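PDB 6HE6: cell division protein FtsX from Streptococcus pneumoniae, which forms the membrane part of the FtsEX ABC transporter complex in cell division and interacts through its large extracellular loop with the peptidoglycan hydrolase PcsB. Local coordinates for residues I6-K18 and L85-V99. Residues are numbered along the deposited sequence; the frame is centred on the assembly and turned at random.
Sequences IENNVRVVVYIRK and LYDAYIVEANAPNDV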
loop_
_atom_site.group_PDB
_atom_site.type_symbol
_atom_site.label_atom_id
_atom_site.label_comp_id
_atom_site.label_asym_id
_atom_site.label_seq_id
_atom_site.Cartn_x
_atom_site.Cartn_y
_atom_site.Cartn_z
ATOM N N ILE A 6 -2.645 -13.407 -3.596
ATOM C CA ILE A 6 -1.599 -13.339 -4.614
ATOM C C ILE A 6 -0.458 -14.253 -4.188
ATOM O O ILE A 6 -0.154 -14.355 -2.998
ATOM C CB ILE A 6 -1.102 -11.888 -4.804
ATOM C CG1 ILE A 6 -2.282 -10.946 -5.057
ATOM C CG2 ILE A 6 -0.112 -11.795 -5.945
ATOM C CD1 ILE A 6 -2.267 -9.707 -4.204
ATOM N N GLU A 7 0.146 -14.959 -5.146
ATOM C CA GLU A 7 1.252 -15.919 -4.892
ATOM C C GLU A 7 2.542 -15.166 -4.559
ATOM O O GLU A 7 2.780 -14.138 -5.138
ATOM C CB GLU A 7 1.434 -16.824 -6.100
ATOM C CG GLU A 7 0.340 -17.863 -6.234
ATOM C CD GLU A 7 -0.159 -18.473 -4.929
ATOM O OE1 GLU A 7 0.542 -18.340 -3.918
ATOM O OE2 GLU A 7 -1.238 -19.097 -4.932
ATOM N N ASN A 8 3.411 -15.772 -3.769
ATOM C CA ASN A 8 4.596 -15.106 -3.228
ATOM C C ASN A 8 5.525 -14.625 -4.335
ATOM O O ASN A 8 6.103 -13.531 -4.247
ATOM C CB ASN A 8 5.320 -16.074 -2.276
ATOM C CG ASN A 8 6.660 -15.538 -1.754
ATOM O OD1 ASN A 8 6.834 -14.334 -1.542
ATOM N ND2 ASN A 8 7.607 -16.449 -1.525
ATOM N N ASN A 9 5.665 -15.425 -5.398
ATOM C CA ASN A 9 6.699 -15.199 -6.397
ATOM C C ASN A 9 6.361 -14.035 -7.309
ATOM O O ASN A 9 7.174 -13.692 -8.175
ATOM C CB ASN A 9 6.931 -16.475 -7.229
ATOM C CG ASN A 9 5.702 -16.913 -8.031
ATOM O OD1 ASN A 9 4.659 -16.279 -7.988
ATOM N ND2 ASN A 9 5.816 -18.043 -8.715
ATOM N N VAL A 10 5.198 -13.413 -7.124
ATOM C CA VAL A 10 4.702 -12.435 -8.081
ATOM C C VAL A 10 4.201 -11.216 -7.315
ATOM O O VAL A 10 3.692 -10.255 -7.898
ATOM C CB VAL A 10 3.615 -13.089 -8.961
ATOM C CG1 VAL A 10 2.222 -13.022 -8.329
ATOM C CG2 VAL A 10 3.646 -12.556 -10.348
ATOM N N ARG A 11 4.379 -11.226 -6.005
ATOM C CA ARG A 11 3.882 -10.158 -5.152
ATOM C C ARG A 11 4.981 -9.126 -4.937
ATOM O O ARG A 11 6.140 -9.479 -4.688
ATOM C CB ARG A 11 3.389 -10.743 -3.829
ATOM C CG ARG A 11 2.949 -9.746 -2.778
ATOM C CD ARG A 11 3.501 -10.140 -1.415
ATOM N NE ARG A 11 4.875 -9.668 -1.268
ATOM C CZ ARG A 11 5.947 -10.455 -1.294
ATOM N NH1 ARG A 11 5.805 -11.765 -1.452
ATOM N NH2 ARG A 11 7.162 -9.932 -1.164
ATOM N N VAL A 12 4.624 -7.852 -5.080
ATOM C CA VAL A 12 5.481 -6.742 -4.692
ATOM C C VAL A 12 4.667 -5.831 -3.790
ATOM O O VAL A 12 3.505 -5.531 -4.087
ATOM C CB VAL A 12 6.021 -5.956 -5.903
ATOM C CG1 VAL A 12 6.770 -4.732 -5.439
ATOM C CG2 VAL A 12 6.944 -6.817 -6.735
ATOM N N VAL A 13 5.259 -5.418 -2.673
ATOM C CA VAL A 13 4.592 -4.564 -1.702
ATOM C C VAL A 13 5.218 -3.187 -1.803
ATOM O O VAL A 13 6.447 -3.049 -1.755
ATOM C CB VAL A 13 4.701 -5.117 -0.269
ATOM C CG1 VAL A 13 3.949 -4.223 0.687
ATOM C CG2 VAL A 13 4.160 -6.524 -0.202
ATOM N N VAL A 14 4.378 -2.176 -1.971
ATOM C CA VAL A 14 4.811 -0.806 -2.179
ATOM C C VAL A 14 4.313 0.017 -0.999
ATOM O O VAL A 14 3.104 0.218 -0.850
ATOM C CB VAL A 14 4.290 -0.245 -3.505
ATOM C CG1 VAL A 14 4.731 1.212 -3.668
ATOM C CG2 VAL A 14 4.800 -1.072 -4.643
ATOM N N TYR A 15 5.237 0.499 -0.165
ATOM C CA TYR A 15 4.889 1.260 1.032
ATOM C C TYR A 15 4.831 2.746 0.726
ATOM O O TYR A 15 5.693 3.275 0.025
ATOM C CB TYR A 15 5.896 0.995 2.155
ATOM C CG TYR A 15 5.861 -0.431 2.600
ATOM C CD1 TYR A 15 4.880 -0.876 3.466
ATOM C CD2 TYR A 15 6.777 -1.348 2.126
ATOM C CE1 TYR A 15 4.819 -2.194 3.860
ATOM C CE2 TYR A 15 6.727 -2.664 2.518
ATOM C CZ TYR A 15 5.739 -3.081 3.382
ATOM O OH TYR A 15 5.690 -4.392 3.778
ATOM N N ILE A 16 3.807 3.415 1.253
ATOM C CA ILE A 16 3.516 4.808 0.929
ATOM C C ILE A 16 4.093 5.679 2.034
ATOM O O ILE A 16 4.031 5.305 3.214
ATOM C CB ILE A 16 1.998 5.048 0.779
ATOM C CG1 ILE A 16 1.411 4.163 -0.312
ATOM C CG2 ILE A 16 1.703 6.514 0.438
ATOM C CD1 ILE A 16 -0.063 3.890 -0.117
ATOM N N ARG A 17 4.661 6.837 1.656
ATOM C CA ARG A 17 5.171 7.791 2.640
ATOM C C ARG A 17 4.084 8.145 3.647
ATOM O O ARG A 17 2.914 8.305 3.290
ATOM C CB ARG A 17 5.673 9.074 1.959
ATOM C CG ARG A 17 6.988 8.932 1.192
ATOM C CD ARG A 17 7.735 10.247 1.155
ATOM N NE ARG A 17 7.976 10.729 2.509
ATOM C CZ ARG A 17 8.032 12.012 2.850
ATOM N NH1 ARG A 17 7.863 12.953 1.932
ATOM N NH2 ARG A 17 8.250 12.355 4.112
ATOM N N LYS A 18 4.488 8.294 4.909
ATOM C CA LYS A 18 3.532 8.441 6.002
ATOM C C LYS A 18 2.698 9.714 5.900
ATOM O O LYS A 18 1.655 9.811 6.553
ATOM C CB LYS A 18 4.272 8.401 7.341
ATOM C CG LYS A 18 4.143 7.074 8.075
ATOM C CD LYS A 18 4.738 7.142 9.475
ATOM C CE LYS A 18 4.359 5.911 10.295
ATOM N NZ LYS A 18 2.901 5.572 10.200
ATOM N N LEU A 85 2.931 1.591 11.410
ATOM C CA LEU A 85 3.080 0.894 10.140
ATOM C C LEU A 85 2.744 1.825 8.973
ATOM O O LEU A 85 2.214 2.922 9.150
ATOM C CB LEU A 85 2.201 -0.356 10.108
ATOM C CG LEU A 85 2.377 -1.345 11.268
ATOM C CD1 LEU A 85 1.416 -2.534 11.145
ATOM C CD2 LEU A 85 3.837 -1.825 11.353
ATOM N N TYR A 86 3.061 1.370 7.766
ATOM C CA TYR A 86 2.896 2.155 6.547
ATOM C C TYR A 86 1.757 1.581 5.723
ATOM O O TYR A 86 1.707 0.364 5.506
ATOM C CB TYR A 86 4.178 2.142 5.712
ATOM C CG TYR A 86 5.282 3.035 6.212
ATOM C CD1 TYR A 86 5.773 2.911 7.508
ATOM C CD2 TYR A 86 5.849 3.995 5.382
ATOM C CE1 TYR A 86 6.786 3.728 7.969
ATOM C CE2 TYR A 86 6.863 4.816 5.836
ATOM C CZ TYR A 86 7.325 4.675 7.130
ATOM O OH TYR A 86 8.332 5.487 7.588
ATOM N N ASP A 87 0.844 2.448 5.261
ATOM C CA ASP A 87 -0.063 2.088 4.174
ATOM C C ASP A 87 0.730 1.521 3.007
ATOM O O ASP A 87 1.876 1.913 2.759
ATOM C CB ASP A 87 -0.859 3.304 3.687
ATOM C CG ASP A 87 -1.875 3.794 4.698
ATOM O OD1 ASP A 87 -2.141 3.078 5.692
ATOM O OD2 ASP A 87 -2.420 4.896 4.480
ATOM N N ALA A 88 0.111 0.609 2.263
ATOM C CA ALA A 88 0.843 -0.110 1.237
ATOM C C ALA A 88 -0.091 -0.467 0.093
ATOM O O ALA A 88 -1.304 -0.584 0.271
ATOM C CB ALA A 88 1.496 -1.382 1.805
ATOM N N TYR A 89 0.492 -0.646 -1.093
ATOM C CA TYR A 89 -0.203 -1.286 -2.200
ATOM C C TYR A 89 0.390 -2.676 -2.400
ATOM O O TYR A 89 1.614 -2.854 -2.370
ATOM C CB TYR A 89 -0.094 -0.462 -3.501
ATOM C CG TYR A 89 -1.044 0.721 -3.528
ATOM C CD1 TYR A 89 -2.421 0.531 -3.606
ATOM C CD2 TYR A 89 -0.566 2.018 -3.456
ATOM C CE1 TYR A 89 -3.290 1.610 -3.636
ATOM C CE2 TYR A 89 -1.428 3.103 -3.473
ATOM C CZ TYR A 89 -2.788 2.885 -3.552
ATOM O OH TYR A 89 -3.650 3.945 -3.545
ATOM N N ILE A 90 -0.476 -3.656 -2.595
ATOM C CA ILE A 90 -0.060 -5.025 -2.872
ATOM C C ILE A 90 -0.175 -5.198 -4.378
ATOM O O ILE A 90 -1.280 -5.195 -4.926
ATOM C CB ILE A 90 -0.908 -6.053 -2.107
ATOM C CG1 ILE A 90 -1.074 -5.676 -0.635
ATOM C CG2 ILE A 90 -0.307 -7.450 -2.253
ATOM C CD1 ILE A 90 0.185 -5.817 0.221
ATOM N N VAL A 91 0.965 -5.290 -5.054
ATOM C CA VAL A 91 1.020 -5.314 -6.512
ATOM C C VAL A 91 1.258 -6.746 -6.961
ATOM O O VAL A 91 2.134 -7.435 -6.419
ATOM C CB VAL A 91 2.124 -4.386 -7.045
ATOM C CG1 VAL A 91 2.186 -4.412 -8.578
ATOM C CG2 VAL A 91 1.937 -2.929 -6.525
ATOM N N GLU A 92 0.474 -7.195 -7.945
ATOM C CA GLU A 92 0.627 -8.510 -8.548
ATOM C C GLU A 92 1.256 -8.352 -9.926
ATOM O O GLU A 92 0.682 -7.687 -10.794
ATOM C CB GLU A 92 -0.729 -9.208 -8.654
ATOM C CG GLU A 92 -0.691 -10.533 -9.414
ATOM C CD GLU A 92 -2.076 -11.119 -9.600
ATOM O OE1 GLU A 92 -3.050 -10.346 -9.492
ATOM O OE2 GLU A 92 -2.195 -12.339 -9.851
ATOM N N ALA A 93 2.434 -8.954 -10.120
ATOM C CA ALA A 93 3.131 -8.946 -11.403
ATOM C C ALA A 93 2.497 -9.946 -12.368
ATOM O O ALA A 93 1.791 -10.862 -11.961
ATOM C CB ALA A 93 4.612 -9.291 -11.225
ATOM N N ASN A 94 2.773 -9.775 -13.666
ATOM C CA ASN A 94 2.264 -10.735 -14.641
ATOM C C ASN A 94 3.065 -12.034 -14.627
ATOM O O ASN A 94 2.509 -13.106 -14.891
ATOM C CB ASN A 94 2.281 -10.125 -16.048
ATOM C CG ASN A 94 1.001 -9.351 -16.383
ATOM O OD1 ASN A 94 -0.062 -9.574 -15.794
ATOM N ND2 ASN A 94 1.108 -8.427 -17.331
ATOM N N ALA A 95 4.362 -11.963 -14.332
ATOM C CA ALA A 95 5.226 -13.129 -14.280
ATOM C C ALA A 95 6.251 -12.897 -13.189
ATOM O O ALA A 95 6.522 -11.741 -12.836
ATOM C CB ALA A 95 5.932 -13.377 -15.625
ATOM N N PRO A 96 6.830 -13.958 -12.630
ATOM C CA PRO A 96 7.901 -13.760 -11.639
ATOM C C PRO A 96 9.032 -12.876 -12.137
ATOM O O PRO A 96 9.533 -12.038 -11.377
ATOM C CB PRO A 96 8.372 -15.196 -11.347
ATOM C CG PRO A 96 7.184 -16.051 -11.640
ATOM C CD PRO A 96 6.453 -15.378 -12.774
ATOM N N ASN A 97 9.419 -13.003 -13.410
ATOM C CA ASN A 97 10.573 -12.269 -13.921
ATOM C C ASN A 97 10.342 -10.764 -14.004
ATOM O O ASN A 97 11.320 -10.008 -14.059
ATOM C CB ASN A 97 10.966 -12.817 -15.293
ATOM C CG ASN A 97 11.697 -14.138 -15.190
ATOM O OD1 ASN A 97 12.074 -14.564 -14.096
ATOM N ND2 ASN A 97 11.883 -14.808 -16.321
ATOM N N ASP A 98 9.084 -10.315 -14.029
ATOM C CA ASP A 98 8.764 -8.890 -14.052
ATOM C C ASP A 98 8.921 -8.217 -12.698
ATOM O O ASP A 98 8.861 -6.979 -12.629
ATOM C CB ASP A 98 7.324 -8.661 -14.533
ATOM C CG ASP A 98 7.059 -9.236 -15.909
ATOM O OD1 ASP A 98 7.913 -9.100 -16.805
ATOM O OD2 ASP A 98 5.973 -9.814 -16.097
ATOM N N VAL A 99 9.107 -8.989 -11.628
ATOM C CA VAL A 99 9.030 -8.437 -10.276
ATOM C C VAL A 99 10.159 -7.449 -10.027
ATOM O O VAL A 99 9.942 -6.357 -9.491
ATOM C CB VAL A 99 9.048 -9.568 -9.233
ATOM C CG1 VAL A 99 9.587 -9.059 -7.891
ATOM C CG2 VAL A 99 7.680 -10.182 -9.079
HETATM O O HOH W 1 1.829 5.252 5.016
#
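Strands 11-16 and 88-93 pair antiparallel at 162°, and six backbone hydrogen bonds join residues 10-16 to 87-93, from Ala93 N to Val10 O at one end to Ile16 N to Asp87 O at the other. The bond from Val91 N to Val12 O is 2.7 Å. Beyond Ile16 a water bridges its O to Asp87 N, the second link being weak.

Val12, Val14, Tyr89 and Val91 share one face of the sheet. Val14 CG2 meets Val91 CG2 at 3.9 Å, and helix 41-47 covers this pair through Leu46. Val12 CG2 touches Val99 CG1 at 3.7 Å, the two side chains passing in opposite directions. Ile16 CD1 reaches Tyr89 CE2 at 3.7 Å. The Tyr89 hydroxyl is hydrogen-bonded to Asp22.

Arg11, Val13, Tyr15, Ala88, Ile90 and Glu92 lie on the other face. Ile6 folds back over it, Ile6 CD1 3.6 Å from Ile90 CG2, but Ile6 is poorly ordered and this contact is less certain. Tyr15 CD1 rests 3.8 Å from Ala88 CB, where the CA atoms are closest in the register. Tyr15 OH is hydrogen-bonded to Gln116 OE1 of strand 112-116, and Glu92 OE1 to Ser54 OG of strand 52-58.

At the far end Lys18 lays CG over the centre of the Tyr86 ring, 11° off its normal. A bend at chi4 (-47°) brings Lys18 NZ to Leu85 O at 2.9 Å, from above the carbonyl plane. Leu85 lies near the bound dodecane-trimethylamine.

These are the central first and third strands of a ferredoxin-like βαββαβ fold, whose two helices are 41-47 and 99-107; helix 60-70 is an addition between the second and third strands.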